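Beta-lactamase (Nostoc sp., PDB 6NHS) probably hydrolyses the beta-lactam ring of penicillin-like antibiotics, as a class D serine beta-lactamase of the penicillin-recognising fold. Local coordinates at residues Y137-I142 and G155-T160; F167-H172 and V227-T232. All blocks are in the same frame, centred on the assembly; numbering follows the deposited sequence.

Contact 1: residues Y137-I142 and G155-T160; sequences YGNLQI and GPLQIT. With EDO (1,2-ethanediol), chain F.
Asn139 closes the Tyr-Gly-Asn motif characteristic of class D beta-lactamases, and here it grips the backbone of 156-158, in the region that probably corresponds to the omega loop of class D enzymes. Asn139 N donates to Gln158 O (2.8 Å). From Asn139 CB, which lies 3.7 Å from Gln158 O, the side chain turns in with CG between the backbone N and carbonyl carbon (chi1 72°), bringing the amide alongside the facing chain. On one branch Asn139 OD1 accepts from Gln158 N at 3.0 Å, with the donor standing 58° out of the carbonyl plane rather than on a lone pair. Asn139 OD1 also takes a weak bond from Gln141 N and touches the methyl Leu157 CD1 at 3.2 Å. On the other branch Asn139 ND2 donates to Pro156 O (3.0 Å) in the amide plane and almost straight, 177° at the hydrogen. Asparagine suits the place because one short group both accepts and donates along an irregular chain, which would restrain its rotation.

Just before it, Gly138 is the second residue of a type II' turn from Tyr137 to Leu140, where positive phi favours glycine; Gly138 CA comes within 3.4 Å of Gln158 O in a CA-H...O contact. Pro156, preceded by a cis peptide bond, lays its ring beside the backbone of Gln141 and Ile142. Ile142 N donates to O2 of a 1,2-ethanediol, probably from the crystallisation liquor.

Tyr137 begins the motif in the interior, edge-to-face with Phe65. Leu157 CD2 approaches Tyr137 CE1 obliquely at 3.9 Å. The extended Ile159 chain, CG1 anti to the backbone N, carries its methyl over one face of the ring: this CH-pi contact puts Ile159 CD1 3.8 Å from the Tyr137 ring centroid.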
ATOM      1  N   TYR A 137       6.141   7.444   8.987  1.00 26.60           N
ATOM      2  CA  TYR A 137       5.037   6.900   8.198  1.00 25.59           C
ATOM      3  C   TYR A 137       3.727   7.598   8.554  1.00 27.51           C
ATOM      4  O   TYR A 137       3.261   7.501   9.693  1.00 28.06           O
ATOM      5  CB  TYR A 137       4.913   5.393   8.431  1.00 25.85           C
ATOM      6  CG  TYR A 137       3.864   4.739   7.555  1.00 25.25           C
ATOM      7  CD1 TYR A 137       2.542   4.650   7.972  1.00 24.53           C
ATOM      8  CD2 TYR A 137       4.194   4.231   6.306  1.00 23.34           C
ATOM      9  CE1 TYR A 137       1.572   4.065   7.175  1.00 23.10           C
ATOM     10  CE2 TYR A 137       3.227   3.637   5.495  1.00 25.59           C
ATOM     11  CZ  TYR A 137       1.917   3.551   5.948  1.00 23.14           C
ATOM     12  OH  TYR A 137       0.941   2.975   5.161  1.00 22.80           O
ATOM     13  N   GLY A 138       3.119   8.273   7.576  1.00 28.87           N
ATOM     14  CA  GLY A 138       1.786   8.836   7.772  1.00 27.05           C
ATOM     15  C   GLY A 138       1.732   9.839   8.911  1.00 28.04           C
ATOM     16  O   GLY A 138       2.652  10.641   9.109  1.00 27.50           O
ATOM     17  N   ASN A 139       0.636   9.797   9.680  1.00 27.70           N
ATOM     18  CA  ASN A 139       0.455  10.692  10.822  1.00 27.28           C
ATOM     19  C   ASN A 139       1.090  10.158  12.103  1.00 27.76           C
ATOM     20  O   ASN A 139       0.857  10.726  13.175  1.00 28.04           O
ATOM     21  CB  ASN A 139      -1.036  10.989  11.050  1.00 27.12           C
ATOM     22  CG  ASN A 139      -1.815   9.795  11.621  1.00 30.21           C
ATOM     23  OD1 ASN A 139      -1.298   8.691  11.730  1.00 30.67           O
ATOM     24  ND2 ASN A 139      -3.076  10.026  11.971  1.00 27.91           N
ATOM     25  N   LEU A 140       1.865   9.071  12.017  1.00 27.57           N
ATOM     26  CA  LEU A 140       2.751   8.598  13.081  1.00 30.67           C
ATOM     27  C   LEU A 140       2.017   8.089  14.319  1.00 33.85           C
ATOM     28  O   LEU A 140       2.634   7.950  15.378  1.00 35.37           O
ATOM     29  CB  LEU A 140       3.743   9.691  13.510  1.00 31.65           C
ATOM     30  CG  LEU A 140       4.480  10.468  12.419  1.00 33.22           C
ATOM     31  CD1 LEU A 140       5.358  11.540  13.058  1.00 34.05           C
ATOM     32  CD2 LEU A 140       5.308   9.535  11.573  1.00 29.72           C
ATOM     33  N   GLN A 141       0.718   7.809  14.232  1.00 29.14           N
ATOM     34  CA  GLN A 141      -0.084   7.465  15.403  1.00 31.23           C
ATOM     35  C   GLN A 141      -0.601   6.040  15.265  1.00 31.78           C
ATOM     36  O   GLN A 141      -1.323   5.728  14.314  1.00 32.76           O
ATOM     37  CB  GLN A 141      -1.246   8.443  15.568  1.00 35.06           C
ATOM     38  CG  GLN A 141      -0.807   9.877  15.797  1.00 38.02           C
ATOM     39  CD  GLN A 141      -1.920  10.868  15.532  1.00 43.63           C
ATOM     40  OE1 GLN A 141      -3.004  10.768  16.110  1.00 44.66           O
ATOM     41  NE2 GLN A 141      -1.662  11.830  14.643  1.00 42.02           N
ATOM     42  N   ILE A 142      -0.233   5.175  16.207  1.00 30.03           N
ATOM     43  CA  ILE A 142      -0.721   3.801  16.205  1.00 30.63           C
ATOM     44  C   ILE A 142      -1.631   3.523  17.396  1.00 31.18           C
ATOM     45  O   ILE A 142      -2.028   2.374  17.611  1.00 31.21           O
ATOM     46  CB  ILE A 142       0.438   2.787  16.146  1.00 29.75           C
ATOM     47  CG1 ILE A 142       1.210   2.755  17.469  1.00 32.80           C
ATOM     48  CG2 ILE A 142       1.372   3.103  14.977  1.00 29.57           C
ATOM     49  CD1 ILE A 142       2.234   1.629  17.545  1.00 30.99           C
ATOM     50  N   GLY A 155      -8.032   3.078  12.739  1.00 35.18           N
ATOM     51  CA  GLY A 155      -7.461   4.296  13.270  1.00 32.76           C
ATOM     52  C   GLY A 155      -6.709   3.997  14.550  1.00 30.25           C
ATOM     53  O   GLY A 155      -6.854   2.920  15.133  1.00 31.86           O
ATOM     54  N   PRO A 156      -5.920   4.957  15.044  1.00 30.38           N
ATOM     55  CA  PRO A 156      -5.848   6.336  14.550  1.00 29.87           C
ATOM     56  C   PRO A 156      -4.856   6.588  13.415  1.00 31.01           C
ATOM     57  O   PRO A 156      -4.727   7.739  13.007  1.00 31.29           O
ATOM     58  CB  PRO A 156      -5.421   7.114  15.797  1.00 31.28           C
ATOM     59  CG  PRO A 156      -4.552   6.150  16.539  1.00 29.97           C
ATOM     60  CD  PRO A 156      -5.131   4.772  16.278  1.00 29.92           C
ATOM     61  N   LEU A 157      -4.171   5.561  12.915  1.00 29.27           N
ATOM     62  CA  LEU A 157      -3.181   5.782  11.865  1.00 30.23           C
ATOM     63  C   LEU A 157      -3.853   6.237  10.575  1.00 31.17           C
ATOM     64  O   LEU A 157      -4.817   5.619  10.111  1.00 31.45           O
ATOM     65  CB  LEU A 157      -2.371   4.511  11.602  1.00 28.27           C
ATOM     66  CG  LEU A 157      -1.250   4.662  10.569  1.00 26.71           C
ATOM     67  CD1 LEU A 157      -0.240   5.712  11.049  1.00 30.24           C
ATOM     68  CD2 LEU A 157      -0.554   3.321  10.298  1.00 24.54           C
ATOM     69  N   GLN A 158      -3.349   7.327   9.999  1.00 30.24           N
ATOM     70  CA  GLN A 158      -3.805   7.792   8.696  1.00 28.85           C
ATOM     71  C   GLN A 158      -2.595   8.231   7.879  1.00 30.62           C
ATOM     72  O   GLN A 158      -1.504   8.451   8.414  1.00 30.29           O
ATOM     73  CB  GLN A 158      -4.820   8.934   8.825  1.00 33.64           C
ATOM     74  CG  GLN A 158      -6.099   8.556   9.579  1.00 37.68           C
ATOM     75  CD  GLN A 158      -7.099   9.694   9.621  1.00 44.56           C
ATOM     76  OE1 GLN A 158      -7.481  10.229   8.590  1.00 44.30           O
ATOM     77  NE2 GLN A 158      -7.518  10.074  10.818  1.00 49.44           N
ATOM     78  N   ILE A 159      -2.796   8.350   6.566  1.00 27.64           N
ATOM     79  CA  ILE A 159      -1.715   8.719   5.660  1.00 29.77           C
ATOM     80  C   ILE A 159      -2.310   9.425   4.448  1.00 30.38           C
ATOM     81  O   ILE A 159      -3.420   9.113   4.009  1.00 30.85           O
ATOM     82  CB  ILE A 159      -0.883   7.471   5.259  1.00 28.27           C
ATOM     83  CG1 ILE A 159       0.393   7.867   4.518  1.00 26.42           C
ATOM     84  CG2 ILE A 159      -1.721   6.493   4.412  1.00 27.54           C
ATOM     85  CD1 ILE A 159       1.380   6.740   4.401  1.00 25.16           C
ATOM     86  N   THR A 160      -1.568  10.418   3.920  1.00 28.64           N
ATOM     87  CA  THR A 160      -1.970  11.100   2.699  1.00 26.24           C
ATOM     88  C   THR A 160      -1.366  10.405   1.484  1.00 26.16           C
ATOM     89  O   THR A 160      -0.380   9.676   1.600  1.00 28.33           O
ATOM     90  CB  THR A 160      -1.513  12.562   2.725  1.00 27.79           C
ATOM     91  OG1 THR A 160      -0.108  12.618   2.452  1.00 27.65           O
ATOM     92  CG2 THR A 160      -1.801  13.215   4.091  1.00 27.52           C
TER
HETATM   93  C1  EDO F 305       0.095   7.569  19.031  1.00 54.18           C
HETATM   94  O1  EDO F 305      -1.278   7.273  18.740  1.00 51.44           O
HETATM   95  C2  EDO F 305       0.890   6.276  19.187  1.00 54.07           C
HETATM   96  O2  EDO F 305       1.946   6.239  18.216  1.00 52.16           O

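Contact 2: residues F167-H172 and V227-T232; sequences FLQRLH and VYFFAT
Val227 meets His172 where helix 161-172 packs on the antiparallel sheet, the strand running roughly antiparallel to the helix with short-segment axes 9.1 Å apart. Val227 CG2 lies 3.8 Å from His172 CE1, and CG1 sits under one face of the Phe229 ring, a role that suits a branched residue.

Phe229, two residues on and on the same side of the strand, carries most of the contact. Gln169 CA lies over the face opposite Val227 in a CH-pi contact, 3.9 Å from the Phe229 ring centroid. In the ring plane, at its edge, is His172 CB, 3.7 Å from Phe229 CZ. A flat ring suits the place: it takes a CH over each face and a CH2 at its rim. With His172 CG anti to the backbone N (chi1 -171°), the imidazole turns its face to the Phe229 edge, offset, planes 81° apart. Leu168 CB closes on Phe229 CD1 at 3.9 Å.

Phe230 turns its ring to the sheet's other side, toward Ile39 and Phe217, leaving its carbonyl near Leu168 CD1.

No hydrogen bond crosses: Leu168 O, beside Phe229, is spent on His172 N. Shape fit, dispersion and weak ring electrostatics therefore hold helix to sheet.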
ATOM      1  N   PHE A 167       7.071   7.710   1.354  1.00 27.47           N
ATOM      2  CA  PHE A 167       7.484   6.446   1.952  1.00 28.02           C
ATOM      3  C   PHE A 167       8.054   5.498   0.897  1.00 28.05           C
ATOM      4  O   PHE A 167       9.139   4.932   1.075  1.00 28.35           O
ATOM      5  CB  PHE A 167       6.284   5.832   2.694  1.00 27.46           C
ATOM      6  CG  PHE A 167       6.421   4.358   2.992  1.00 27.35           C
ATOM      7  CD1 PHE A 167       7.471   3.879   3.759  1.00 25.55           C
ATOM      8  CD2 PHE A 167       5.479   3.453   2.520  1.00 26.08           C
ATOM      9  CE1 PHE A 167       7.594   2.526   4.030  1.00 23.36           C
ATOM     10  CE2 PHE A 167       5.598   2.100   2.787  1.00 26.57           C
ATOM     11  CZ  PHE A 167       6.653   1.641   3.549  1.00 25.28           C
ATOM     12  N   LEU A 168       7.352   5.335  -0.227  1.00 26.76           N
ATOM     13  CA  LEU A 168       7.804   4.387  -1.244  1.00 28.62           C
ATOM     14  C   LEU A 168       9.110   4.839  -1.889  1.00 30.80           C
ATOM     15  O   LEU A 168       9.993   4.016  -2.165  1.00 32.10           O
ATOM     16  CB  LEU A 168       6.722   4.207  -2.306  1.00 28.91           C
ATOM     17  CG  LEU A 168       5.465   3.483  -1.833  1.00 31.42           C
ATOM     18  CD1 LEU A 168       4.380   3.579  -2.887  1.00 34.41           C
ATOM     19  CD2 LEU A 168       5.793   2.021  -1.518  1.00 30.53           C
ATOM     20  N   GLN A 169       9.246   6.142  -2.137  1.00 27.01           N
ATOM     21  CA  GLN A 169      10.459   6.666  -2.749  1.00 32.85           C
ATOM     22  C   GLN A 169      11.664   6.519  -1.822  1.00 31.93           C
ATOM     23  O   GLN A 169      12.742   6.105  -2.261  1.00 31.40           O
ATOM     24  CB  GLN A 169      10.232   8.126  -3.147  1.00 39.23           C
ATOM     25  CG  GLN A 169      11.392   8.772  -3.857  1.00 51.23           C
ATOM     26  CD  GLN A 169      12.291   9.534  -2.917  1.00 59.25           C
ATOM     27  OE1 GLN A 169      13.496   9.631  -3.143  1.00 64.43           O
ATOM     28  NE2 GLN A 169      11.710  10.093  -1.856  1.00 62.00           N
ATOM     29  N   ARG A 170      11.498   6.843  -0.534  1.00 30.44           N
ATOM     30  CA  ARG A 170      12.574   6.631   0.433  1.00 30.90           C
ATOM     31  C   ARG A 170      12.926   5.156   0.557  1.00 32.98           C
ATOM     32  O   ARG A 170      14.104   4.796   0.677  1.00 31.46           O
ATOM     33  CB  ARG A 170      12.177   7.184   1.799  1.00 29.11           C
ATOM     34  CG  ARG A 170      12.063   8.709   1.847  1.00 33.06           C
ATOM     35  CD  ARG A 170      11.893   9.154   3.282  1.00 36.46           C
ATOM     36  NE  ARG A 170      13.157   9.114   4.016  1.00 39.42           N
ATOM     37  CZ  ARG A 170      13.248   8.960   5.334  1.00 40.50           C
ATOM     38  NH1 ARG A 170      12.148   8.806   6.062  1.00 33.89           N
ATOM     39  NH2 ARG A 170      14.439   8.953   5.922  1.00 41.24           N
ATOM     40  N   LEU A 171      11.909   4.295   0.581  1.00 29.06           N
ATOM     41  CA  LEU A 171      12.141   2.859   0.558  1.00 30.42           C
ATOM     42  C   LEU A 171      13.030   2.471  -0.618  1.00 33.53           C
ATOM     43  O   LEU A 171      14.049   1.791  -0.450  1.00 32.03           O
ATOM     44  CB  LEU A 171      10.799   2.135   0.485  1.00 27.67           C
ATOM     45  CG  LEU A 171      10.821   0.609   0.543  1.00 32.31           C
ATOM     46  CD1 LEU A 171      11.368   0.173   1.886  1.00 32.08           C
ATOM     47  CD2 LEU A 171       9.429   0.045   0.310  1.00 29.17           C
ATOM     48  N   HIS A 172      12.671   2.937  -1.815  1.00 32.68           N
ATOM     49  CA  HIS A 172      13.337   2.490  -3.032  1.00 34.36           C
ATOM     50  C   HIS A 172      14.784   2.961  -3.106  1.00 37.16           C
ATOM     51  O   HIS A 172      15.624   2.281  -3.707  1.00 35.64           O
ATOM     52  CB  HIS A 172      12.551   2.970  -4.253  1.00 34.28           C
ATOM     53  CG  HIS A 172      13.023   2.383  -5.545  1.00 37.96           C
ATOM     54  ND1 HIS A 172      14.015   2.962  -6.305  1.00 41.27           N
ATOM     55  CD2 HIS A 172      12.638   1.270  -6.211  1.00 39.34           C
ATOM     56  CE1 HIS A 172      14.221   2.232  -7.387  1.00 41.21           C
ATOM     57  NE2 HIS A 172      13.397   1.201  -7.354  1.00 40.33           N
ATOM     58  N   VAL A 227      11.583   5.198 -12.725  1.00 36.48           N
ATOM     59  CA  VAL A 227      10.646   4.690 -11.730  1.00 33.17           C
ATOM     60  C   VAL A 227       9.556   5.732 -11.545  1.00 33.15           C
ATOM     61  O   VAL A 227       9.852   6.907 -11.299  1.00 33.63           O
ATOM     62  CB  VAL A 227      11.333   4.385 -10.384  1.00 34.69           C
ATOM     63  CG1 VAL A 227      10.309   3.886  -9.365  1.00 31.11           C
ATOM     64  CG2 VAL A 227      12.453   3.371 -10.570  1.00 33.01           C
ATOM     65  N   TYR A 228       8.306   5.309 -11.670  1.00 33.15           N
ATOM     66  CA  TYR A 228       7.155   6.185 -11.495  1.00 33.17           C
ATOM     67  C   TYR A 228       6.390   5.717 -10.262  1.00 30.86           C
ATOM     68  O   TYR A 228       5.699   4.692 -10.301  1.00 30.21           O
ATOM     69  CB  TYR A 228       6.275   6.176 -12.743  1.00 32.68           C
ATOM     70  CG  TYR A 228       7.045   6.502 -14.001  1.00 37.66           C
ATOM     71  CD1 TYR A 228       7.648   5.499 -14.753  1.00 37.42           C
ATOM     72  CD2 TYR A 228       7.191   7.816 -14.425  1.00 35.85           C
ATOM     73  CE1 TYR A 228       8.361   5.799 -15.901  1.00 39.33           C
ATOM     74  CE2 TYR A 228       7.903   8.126 -15.572  1.00 39.48           C
ATOM     75  CZ  TYR A 228       8.484   7.112 -16.307  1.00 40.51           C
ATOM     76  OH  TYR A 228       9.197   7.412 -17.443  1.00 42.04           O
ATOM     77  N   PHE A 229       6.539   6.454  -9.168  1.00 30.70           N
ATOM     78  CA  PHE A 229       5.784   6.182  -7.952  1.00 30.27           C
ATOM     79  C   PHE A 229       4.373   6.733  -8.102  1.00 32.57           C
ATOM     80  O   PHE A 229       4.176   7.802  -8.684  1.00 35.16           O
ATOM     81  CB  PHE A 229       6.480   6.813  -6.742  1.00 28.77           C
ATOM     82  CG  PHE A 229       7.887   6.319  -6.536  1.00 33.67           C
ATOM     83  CD1 PHE A 229       8.134   5.192  -5.757  1.00 30.23           C
ATOM     84  CD2 PHE A 229       8.962   6.966  -7.131  1.00 32.68           C
ATOM     85  CE1 PHE A 229       9.433   4.718  -5.571  1.00 30.13           C
ATOM     86  CE2 PHE A 229      10.265   6.505  -6.950  1.00 34.82           C
ATOM     87  CZ  PHE A 229      10.500   5.371  -6.172  1.00 33.41           C
ATOM     88  N   PHE A 230       3.388   5.997  -7.587  1.00 31.89           N
ATOM     89  CA  PHE A 230       2.002   6.421  -7.718  1.00 30.27           C
ATOM     90  C   PHE A 230       1.228   6.144  -6.436  1.00 30.88           C
ATOM     91  O   PHE A 230       1.540   5.221  -5.678  1.00 28.20           O
ATOM     92  CB  PHE A 230       1.300   5.740  -8.903  1.00 28.32           C
ATOM     93  CG  PHE A 230       1.242   4.236  -8.799  1.00 30.22           C
ATOM     94  CD1 PHE A 230       0.221   3.611  -8.100  1.00 27.69           C
ATOM     95  CD2 PHE A 230       2.202   3.448  -9.417  1.00 30.05           C
ATOM     96  CE1 PHE A 230       0.166   2.227  -8.004  1.00 26.00           C
ATOM     97  CE2 PHE A 230       2.148   2.054  -9.324  1.00 29.85           C
ATOM     98  CZ  PHE A 230       1.131   1.451  -8.618  1.00 28.06           C
ATOM     99  N   ALA A 231       0.202   6.963  -6.213  1.00 31.44           N
ATOM    100  CA  ALA A 231      -0.754   6.774  -5.129  1.00 28.27           C
ATOM    101  C   ALA A 231      -2.117   7.203  -5.642  1.00 31.74           C
ATOM    102  O   ALA A 231      -2.308   8.371  -6.007  1.00 29.31           O
ATOM    103  CB  ALA A 231      -0.369   7.576  -3.878  1.00 26.58           C
ATOM    104  N   THR A 232      -3.049   6.255  -5.683  1.00 30.19           N
ATOM    105  CA  THR A 232      -4.421   6.494  -6.100  1.00 30.02           C
ATOM    106  C   THR A 232      -5.336   6.376  -4.888  1.00 30.55           C
ATOM    107  O   THR A 232      -5.188   5.460  -4.071  1.00 30.96           O
ATOM    108  CB  THR A 232      -4.843   5.496  -7.190  1.00 29.51           C
ATOM    109  OG1 THR A 232      -4.085   5.740  -8.383  1.00 33.64           O
ATOM    110  CG2 THR A 232      -6.321   5.637  -7.508  1.00 29.41           C
TER

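The two contacts sit about 17 Å apart between centres. Contact 1 joins two irregular loops and is only partly buried, its polar side reaching the surface; contact 2 is buried and joins a helix to the central sheet. The chemistry differs accordingly: in contact 1 a side-chain amide and a main-chain N take up part of the backbone of 156-158, whereas in 167-172 with 227-232 the helix satisfies its backbone internally and the strand through its neighbours in the sheet, and mostly apolar and aromatic surfaces meet, with no hydrogen bond between the segments. Helix 161-172, which starts just after 155-160, connects them, and Tyr137 CE2 packs against Phe167 CD2 at 3.7 Å.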